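PDB 6KVR: fatty acid amide hydrolase from Candida albicans, which probably hydrolyses monocarboxylic acid amides to the monocarboxylate and ammonium, as a member of the amidase family. Local coordinates for residues G231-G236 / G255-A260; G148-I153 / S188-L193; S265-L270 / G297-S302. All coordinates share one frame; numbering follows the deposited sequence.

Interaction 1: G231-G236 / G255-A260; sequences GGSSSG and GGSIRA
Ser257 sets its side chain against Ser233 and its carbonyl against Ser234, from which it takes two hydrogen bonds. More of its surface is buried here than of any other residue in the two segments. With Ser257 OG anti to its own carbonyl carbon (chi1 -53°), the hydroxymethyl group turns onto the Ser233 backbone: Ser257 CB is 3.1 Å from Ser233 N. At 3.2 Å from Ser257 OG to Ser233 OG, any hydrogen bond between the two hydroxyls is weak and not settled, since the Ser257 hydroxyl also reaches the carbonyl of Ile254. Ser233 OG has a stronger partner in Lys158 NZ. Ser257, Ser233 and Lys158 are the predicted nucleophile and charge relay, consistent with the Ser–cis-Ser–Lys triad of amidase signature enzymes, and the peptide bond from Gly232 to Ser233 is indeed cis.

The two bonds to Ser257 O differ in approach. The backbone N comes in the carbonyl plane, on a lone pair, at 3.3 Å from Ser234 N to Ser257 O. The hydroxyl comes from above that plane and is shorter, 2.7 Å from Ser234 OG to Ser257 O. Two donors from one residue fix the orientation of this peptide and hold the predicted nucleophile's backbone to the loop that carries the cis peptide.

Gly232 adds a contact at the alpha carbon: Gly232 O lies 3.4 Å from Ser257 CA in a nearly straight CA-H...O contact (163° at the hydrogen).

All of this is buried near the centre of the chain, where helix 235-243 begins at the end of the first segment, at Ser235, and helix 259-265 runs on from the second. Strand 248-253, between them in the chain, lies parallel to strand 155-158, which ends in Lys158.

Interaction 2: G148-I153 / S188-L193; sequences GPLHGI and SILEKL
Leu150 packs on Leu193 and Leu190, at the C-terminal part of helix 185-192, and is held there by its backbone as well as by its side chain. Its N-H points at the carbonyl of Leu193, with 3.0 Å from Leu150 N to Leu193 O and an angle of 147° at the hydrogen; the donor sits 34° off the carbonyl plane, so the bond is serviceable but bent.

The side chain begins close to the same carbonyl. Leu150 CB sits 3.6 Å from Leu193 O, beside the carbonyl that accepts the bond. Because CG is anti to the carbonyl carbon (chi1 -63°), the chain then passes beside Leu193, CG lying 4.2 Å from Leu193 CB. At the tip, CD1 reaches both leucines, 3.7 Å from Leu190 CD2 and 4.1 Å from Leu193 CB. The Pro149 ring packs on the CD2 branch of Leu193, its CD 3.8 Å from Leu193 CD2, while Leu193 CD1 faces Leu150 CD1.

Two overlapping turns, type I from Gly148 to His151 and type II from Leu150 to Ile153, present these residues. Helix 303-317 borders the site, with Trp309 on Leu190 and Glu316 on both Pro149 and Leu193.

The contact is thus mainly aliphatic: its single backbone hydrogen bond fixes where the turn meets Leu193, the leucine branches and the proline ring pack around it, and the chain continues the join through backbone bonds of Gly152 with Gly194 and Ile153 with Val196.

Interaction 3: S265-L270 / G297-S302; sequences SGCHGL and GPMARS
Cys267 SG stands between its backbone N and carbonyl carbon (chi1 58°), and the selenomethionine Met299 bends at its last torsion (chi3 56°); together these turns bring Met299 CE to 4.0 Å from Cys267 SG. The backbones beneath them are neighbouring antiparallel strands, 268-271 and 295-300, in the large mixed sheet at the core of the amidase fold.

His268 and Ala300 form a hydrogen-bonded pair. His268 N gives its hydrogen to Ala300 O at 2.9 Å, almost in line with the carbonyl, and Ala300 N returns the bond to His268 O at 3.0 Å. Next comes Gly269 opposite Met299, a non-hydrogen-bonded pair whose alpha carbons are only 4.3 Å apart (Gly269 CA to Met299 CA). Glycine brings no side chain to this position, and Met299 CG lies over its alpha carbon. The ladder continues with Leu270 N to Pro298 O, 3.1 Å and nearly straight at 170°, while Leu270 CB rests against the proline ring at CD.

Both strands have further neighbours: Gly269 bonds through its backbone to Ser496 of strand 494-499, and Met299 to Gly249 of strand 248-253. The side chains of Met299 and Cys267 share one flank with helix 235-243. Those of His268 and Ala300 are on the other, under helix 303-317, whose N-cap is Ser302.

Just before that helix, the His268 imidazole turns an edge to the departing chain, with CD2 3.7 Å from Ser302 N, which lies in the plane of the ring.

Interactions 1 and 3 are both deep in the core and touch each other: Ile258 wedges its CD1 to 3.4 Å from Gly297 N and packs CG2 on Met299 CG, while helix 259-265 is followed, after a short turn at Gly266 and Cys267, by strand 268-271. Interaction 2 is farther out, its centre about 24 Å from that of interaction 1 and 19 Å from that of interaction 3, and some of its residues are partly exposed. Helix 303-317 nevertheless borders both interactions 2 and 3. The chemistry follows position: serine hydroxyls and backbone groups at the predicted catalytic site, a regular strand ladder in the central sheet, and leucine and proline packing around one bond at the periphery.

Interaction 1: G231-G236 / G255-A260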
loop_
_atom_site.group_PDB
_atom_site.type_symbol
_atom_site.label_atom_id
_atom_site.label_comp_id
_atom_site.label_asym_id
_atom_site.label_seq_id
_atom_site.Cartn_x
_atom_site.Cartn_y
_atom_site.Cartn_z
ATOM N N GLY A 231 -0.271 11.343 -27.565
ATOM C CA GLY A 231 -0.806 11.071 -26.243
ATOM C C GLY A 231 -0.037 11.753 -25.132
ATOM O O GLY A 231 0.738 12.687 -25.343
ATOM N N GLY A 232 -0.278 11.273 -23.918
ATOM C CA GLY A 232 0.416 11.765 -22.744
ATOM C C GLY A 232 -0.156 11.101 -21.509
ATOM O O GLY A 232 -1.098 10.317 -21.588
ATOM N N SER A 233 0.411 11.444 -20.354
ATOM C CA SER A 233 1.476 12.423 -20.219
ATOM C C SER A 233 2.879 11.892 -20.553
ATOM O O SER A 233 3.820 12.669 -20.601
ATOM C CB SER A 233 1.484 13.004 -18.790
ATOM O OG SER A 233 1.988 12.076 -17.837
ATOM N N SER A 234 3.037 10.586 -20.784
ATOM C CA SER A 234 4.300 10.071 -21.322
ATOM C C SER A 234 4.313 10.245 -22.848
ATOM O O SER A 234 4.338 9.290 -23.618
ATOM C CB SER A 234 4.525 8.615 -20.911
ATOM O OG SER A 234 4.177 8.374 -19.555
ATOM N N SER A 235 4.279 11.508 -23.286
ATOM C CA SER A 235 4.024 11.798 -24.696
ATOM C C SER A 235 5.173 11.347 -25.593
ATOM O O SER A 235 4.961 10.635 -26.585
ATOM C CB SER A 235 3.784 13.291 -24.891
ATOM O OG SER A 235 2.982 13.794 -23.850
ATOM N N GLY A 236 6.393 11.787 -25.278
ATOM C CA GLY A 236 7.533 11.445 -26.105
ATOM C C GLY A 236 7.866 9.973 -26.062
ATOM O O GLY A 236 8.423 9.438 -27.022
ATOM N N GLY A 255 -4.151 8.246 -14.250
ATOM C CA GLY A 255 -5.105 8.626 -15.297
ATOM C C GLY A 255 -4.944 7.989 -16.670
ATOM O O GLY A 255 -5.861 8.130 -17.505
ATOM N N GLY A 256 -3.829 7.322 -16.965
ATOM C CA GLY A 256 -3.678 6.680 -18.263
ATOM C C GLY A 256 -2.410 7.045 -19.011
ATOM O O GLY A 256 -2.282 6.747 -20.200
ATOM N N SER A 257 -1.451 7.670 -18.328
ATOM C CA SER A 257 -0.311 8.271 -19.010
ATOM C C SER A 257 0.725 7.257 -19.524
ATOM O O SER A 257 1.682 7.697 -20.158
ATOM C CB SER A 257 0.363 9.292 -18.088
ATOM O OG SER A 257 -0.597 10.231 -17.606
ATOM N N ILE A 258 0.603 5.955 -19.271
ATOM C CA ILE A 258 1.373 4.945 -20.016
ATOM C C ILE A 258 0.528 4.312 -21.107
ATOM O O ILE A 258 0.933 4.243 -22.269
ATOM C CB ILE A 258 1.934 3.853 -19.080
ATOM C CG1 ILE A 258 3.058 4.379 -18.190
ATOM C CG2 ILE A 258 2.441 2.673 -19.908
ATOM C CD1 ILE A 258 3.452 3.392 -17.090
ATOM N N ARG A 259 -0.667 3.857 -20.743
ATOM C CA ARG A 259 -1.484 3.078 -21.666
ATOM C C ARG A 259 -1.974 3.899 -22.850
ATOM O O ARG A 259 -1.990 3.395 -23.976
ATOM C CB ARG A 259 -2.625 2.470 -20.882
ATOM C CG ARG A 259 -1.971 1.803 -19.722
ATOM C CD ARG A 259 -2.808 0.880 -18.983
ATOM N NE ARG A 259 -4.090 1.404 -18.565
ATOM C CZ ARG A 259 -4.282 2.397 -17.714
ATOM N NH1 ARG A 259 -3.284 3.125 -17.271
ATOM N NH2 ARG A 259 -5.509 2.623 -17.265
ATOM N N ALA A 260 -2.373 5.168 -22.628
ATOM C CA ALA A 260 -2.892 5.958 -23.748
ATOM C C ALA A 260 -1.825 6.261 -24.787
ATOM O O ALA A 260 -2.059 5.966 -25.974
ATOM C CB ALA A 260 -3.568 7.237 -23.243
#

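Interaction 2: G148-I153 / S188-L193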
loop_
_atom_site.group_PDB
_atom_site.type_symbol
_atom_site.label_atom_id
_atom_site.label_comp_id
_atom_site.label_asym_id
_atom_site.label_seq_id
_atom_site.Cartn_x
_atom_site.Cartn_y
_atom_site.Cartn_z
ATOM N N GLY A 148 24.855 -6.907 -16.547
ATOM C CA GLY A 148 23.542 -7.279 -16.069
ATOM C C GLY A 148 22.623 -7.510 -17.252
ATOM O O GLY A 148 23.047 -7.401 -18.404
ATOM N N PRO A 149 21.344 -7.810 -16.997
ATOM C CA PRO A 149 20.455 -8.271 -18.083
ATOM C C PRO A 149 20.026 -7.196 -19.071
ATOM O O PRO A 149 19.380 -7.543 -20.068
ATOM C CB PRO A 149 19.239 -8.822 -17.331
ATOM C CG PRO A 149 19.253 -8.111 -16.036
ATOM C CD PRO A 149 20.694 -7.885 -15.679
ATOM N N LEU A 150 20.328 -5.918 -18.831
ATOM C CA LEU A 150 20.009 -4.856 -19.781
ATOM C C LEU A 150 21.268 -4.262 -20.398
ATOM O O LEU A 150 21.234 -3.145 -20.926
ATOM C CB LEU A 150 19.178 -3.758 -19.107
ATOM C CG LEU A 150 17.796 -4.152 -18.566
ATOM C CD1 LEU A 150 17.107 -2.949 -17.951
ATOM C CD2 LEU A 150 16.916 -4.769 -19.652
ATOM N N HIS A 151 22.382 -4.987 -20.313
ATOM C CA HIS A 151 23.677 -4.519 -20.786
ATOM C C HIS A 151 23.587 -4.081 -22.241
ATOM O O HIS A 151 23.272 -4.886 -23.127
ATOM C CB HIS A 151 24.705 -5.647 -20.613
ATOM C CG HIS A 151 26.086 -5.305 -21.086
ATOM N ND1 HIS A 151 27.144 -5.126 -20.221
ATOM C CD2 HIS A 151 26.590 -5.146 -22.334
ATOM C CE1 HIS A 151 28.236 -4.848 -20.912
ATOM N NE2 HIS A 151 27.926 -4.854 -22.197
ATOM N N GLY A 152 23.823 -2.794 -22.473
ATOM C CA GLY A 152 23.849 -2.251 -23.814
ATOM C C GLY A 152 22.506 -1.926 -24.423
ATOM O O GLY A 152 22.457 -1.612 -25.615
ATOM N N ILE A 153 21.416 -1.976 -23.663
ATOM C CA ILE A 153 20.073 -1.801 -24.198
ATOM C C ILE A 153 19.722 -0.292 -24.109
ATOM O O ILE A 153 19.637 0.218 -22.983
ATOM C CB ILE A 153 19.050 -2.663 -23.455
ATOM C CG1 ILE A 153 19.323 -4.138 -23.743
ATOM C CG2 ILE A 153 17.639 -2.361 -23.911
ATOM C CD1 ILE A 153 19.447 -4.454 -25.246
ATOM N N SER A 188 18.379 4.785 -11.643
ATOM C CA SER A 188 19.651 4.225 -11.206
ATOM C C SER A 188 19.596 2.713 -11.150
ATOM O O SER A 188 20.628 2.064 -11.316
ATOM C CB SER A 188 20.103 4.817 -9.865
ATOM O OG SER A 188 19.309 4.398 -8.804
ATOM N N ILE A 189 18.417 2.123 -10.996
ATOM C CA ILE A 189 18.342 0.677 -11.152
ATOM C C ILE A 189 18.610 0.281 -12.601
ATOM O O ILE A 189 19.308 -0.705 -12.865
ATOM C CB ILE A 189 16.984 0.155 -10.658
ATOM C CG1 ILE A 189 16.934 0.161 -9.127
ATOM C CG2 ILE A 189 16.702 -1.261 -11.218
ATOM C CD1 ILE A 189 15.565 -0.192 -8.593
ATOM N N LEU A 190 18.077 1.042 -13.565
ATOM C CA LEU A 190 18.253 0.663 -14.967
ATOM C C LEU A 190 19.720 0.720 -15.371
ATOM O O LEU A 190 20.215 -0.181 -16.060
ATOM C CB LEU A 190 17.402 1.552 -15.875
ATOM C CG LEU A 190 15.895 1.282 -15.769
ATOM C CD1 LEU A 190 15.117 2.197 -16.700
ATOM C CD2 LEU A 190 15.592 -0.194 -16.070
ATOM N N GLU A 191 20.433 1.760 -14.924
ATOM C CA GLU A 191 21.863 1.874 -15.196
ATOM C C GLU A 191 22.641 0.709 -14.591
ATOM O O GLU A 191 23.480 0.099 -15.260
ATOM C CB GLU A 191 22.396 3.200 -14.660
ATOM C CG GLU A 191 23.847 3.446 -14.993
ATOM C CD GLU A 191 24.399 4.689 -14.309
ATOM O OE1 GLU A 191 25.441 5.215 -14.777
ATOM O OE2 GLU A 191 23.821 5.133 -13.298
ATOM N N LYS A 192 22.390 0.391 -13.317
ATOM C CA LYS A 192 23.090 -0.740 -12.701
ATOM C C LYS A 192 22.844 -2.041 -13.465
ATOM O O LYS A 192 23.740 -2.882 -13.574
ATOM C CB LYS A 192 22.677 -0.888 -11.232
ATOM C CG LYS A 192 23.079 0.311 -10.357
ATOM C CD LYS A 192 22.680 0.138 -8.887
ATOM C CE LYS A 192 23.034 1.384 -8.068
ATOM N NZ LYS A 192 22.380 1.384 -6.713
ATOM N N LEU A 193 21.645 -2.219 -14.021
ATOM C CA LEU A 193 21.349 -3.388 -14.838
ATOM C C LEU A 193 22.016 -3.338 -16.219
ATOM O O LEU A 193 21.980 -4.342 -16.949
ATOM C CB LEU A 193 19.834 -3.538 -14.992
ATOM C CG LEU A 193 19.051 -3.854 -13.706
ATOM C CD1 LEU A 193 17.548 -3.707 -13.932
ATOM C CD2 LEU A 193 19.365 -5.258 -13.213
#

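Interaction 3: S265-L270 / G297-S302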
loop_
_atom_site.group_PDB
_atom_site.type_symbol
_atom_site.label_atom_id
_atom_site.label_comp_id
_atom_site.label_asym_id
_atom_site.label_seq_id
_atom_site.Cartn_x
_atom_site.Cartn_y
_atom_site.Cartn_z
ATOM N N SER A 265 0.001 5.568 -30.160
ATOM C CA SER A 265 1.198 5.724 -30.970
ATOM C C SER A 265 1.709 4.423 -31.560
ATOM O O SER A 265 2.781 4.425 -32.166
ATOM C CB SER A 265 2.319 6.362 -30.142
ATOM O OG SER A 265 2.015 7.698 -29.788
ATOM N N GLY A 266 1.009 3.313 -31.363
ATOM C CA GLY A 266 1.387 2.075 -32.012
ATOM C C GLY A 266 2.380 1.187 -31.289
ATOM O O GLY A 266 3.153 0.488 -31.958
ATOM N N CYS A 267 2.385 1.161 -29.952
ATOM C CA CYS A 267 3.262 0.230 -29.244
ATOM C C CYS A 267 2.499 -0.375 -28.073
ATOM O O CYS A 267 1.287 -0.176 -27.927
ATOM C CB CYS A 267 4.565 0.910 -28.805
ATOM S SG CYS A 267 4.339 2.334 -27.745
ATOM N N HIS A 268 3.207 -1.151 -27.253
ATOM C CA HIS A 268 2.635 -1.821 -26.091
ATOM C C HIS A 268 3.102 -1.124 -24.821
ATOM O O HIS A 268 4.198 -0.557 -24.779
ATOM C CB HIS A 268 3.045 -3.295 -25.998
ATOM C CG HIS A 268 2.820 -4.090 -27.248
ATOM N ND1 HIS A 268 1.570 -4.288 -27.796
ATOM C CD2 HIS A 268 3.688 -4.777 -28.032
ATOM C CE1 HIS A 268 1.681 -5.048 -28.873
ATOM N NE2 HIS A 268 2.954 -5.358 -29.038
ATOM N N GLY A 269 2.266 -1.184 -23.777
ATOM C CA GLY A 269 2.585 -0.520 -22.529
ATOM C C GLY A 269 1.931 -1.179 -21.336
ATOM O O GLY A 269 0.784 -1.638 -21.425
ATOM N N LEU A 270 2.635 -1.220 -20.210
ATOM C CA LEU A 270 2.122 -1.853 -18.998
ATOM C C LEU A 270 1.979 -0.836 -17.876
ATOM O O LEU A 270 2.967 -0.211 -17.472
ATOM C CB LEU A 270 3.041 -2.982 -18.542
ATOM C CG LEU A 270 2.599 -3.579 -17.204
ATOM C CD1 LEU A 270 1.223 -4.241 -17.328
ATOM C CD2 LEU A 270 3.650 -4.577 -16.697
ATOM N N GLY A 297 6.218 2.426 -15.283
ATOM C CA GLY A 297 6.256 1.164 -15.985
ATOM C C GLY A 297 6.773 1.265 -17.405
ATOM O O GLY A 297 7.004 2.354 -17.929
ATOM N N PRO A 298 6.945 0.118 -18.061
ATOM C CA PRO A 298 7.665 0.082 -19.333
ATOM C C PRO A 298 6.737 0.216 -20.532
ATOM O O PRO A 298 5.540 -0.075 -20.474
ATOM C CB PRO A 298 8.319 -1.306 -19.308
ATOM C CG PRO A 298 7.304 -2.150 -18.597
ATOM C CD PRO A 298 6.601 -1.239 -17.589
HETATM N N MSE A 299 7.326 0.677 -21.629
HETATM C CA MSE A 299 6.687 0.615 -22.948
HETATM C C MSE A 299 7.666 0.034 -23.967
HETATM O O MSE A 299 8.872 0.296 -23.875
HETATM C CB MSE A 299 6.191 2.001 -23.376
HETATM C CG MSE A 299 5.270 2.637 -22.312
HETATM SE SE MSE A 299 5.103 4.587 -22.502
HETATM C CE MSE A 299 4.499 4.412 -24.372
ATOM N N ALA A 300 7.163 -0.742 -24.933
ATOM C CA ALA A 300 8.038 -1.408 -25.894
ATOM C C ALA A 300 7.234 -1.855 -27.110
ATOM O O ALA A 300 6.007 -1.725 -27.165
ATOM C CB ALA A 300 8.751 -2.599 -25.250
ATOM N N ARG A 301 7.946 -2.399 -28.095
ATOM C CA ARG A 301 7.309 -2.942 -29.281
ATOM C C ARG A 301 7.150 -4.455 -29.226
ATOM O O ARG A 301 6.828 -5.062 -30.252
ATOM C CB ARG A 301 8.075 -2.522 -30.532
ATOM C CG ARG A 301 7.917 -1.027 -30.819
ATOM C CD ARG A 301 8.376 -0.690 -32.213
ATOM N NE ARG A 301 9.818 -0.834 -32.300
ATOM C CZ ARG A 301 10.474 -1.086 -33.424
ATOM N NH1 ARG A 301 9.841 -1.175 -34.589
ATOM N NH2 ARG A 301 11.793 -1.257 -33.377
ATOM N N SER A 302 7.344 -5.076 -28.059
ATOM C CA SER A 302 6.966 -6.473 -27.885
ATOM C C SER A 302 6.649 -6.751 -26.418
ATOM O O SER A 302 7.183 -6.106 -25.512
ATOM C CB SER A 302 8.060 -7.432 -28.373
ATOM O OG SER A 302 9.171 -7.428 -27.507
#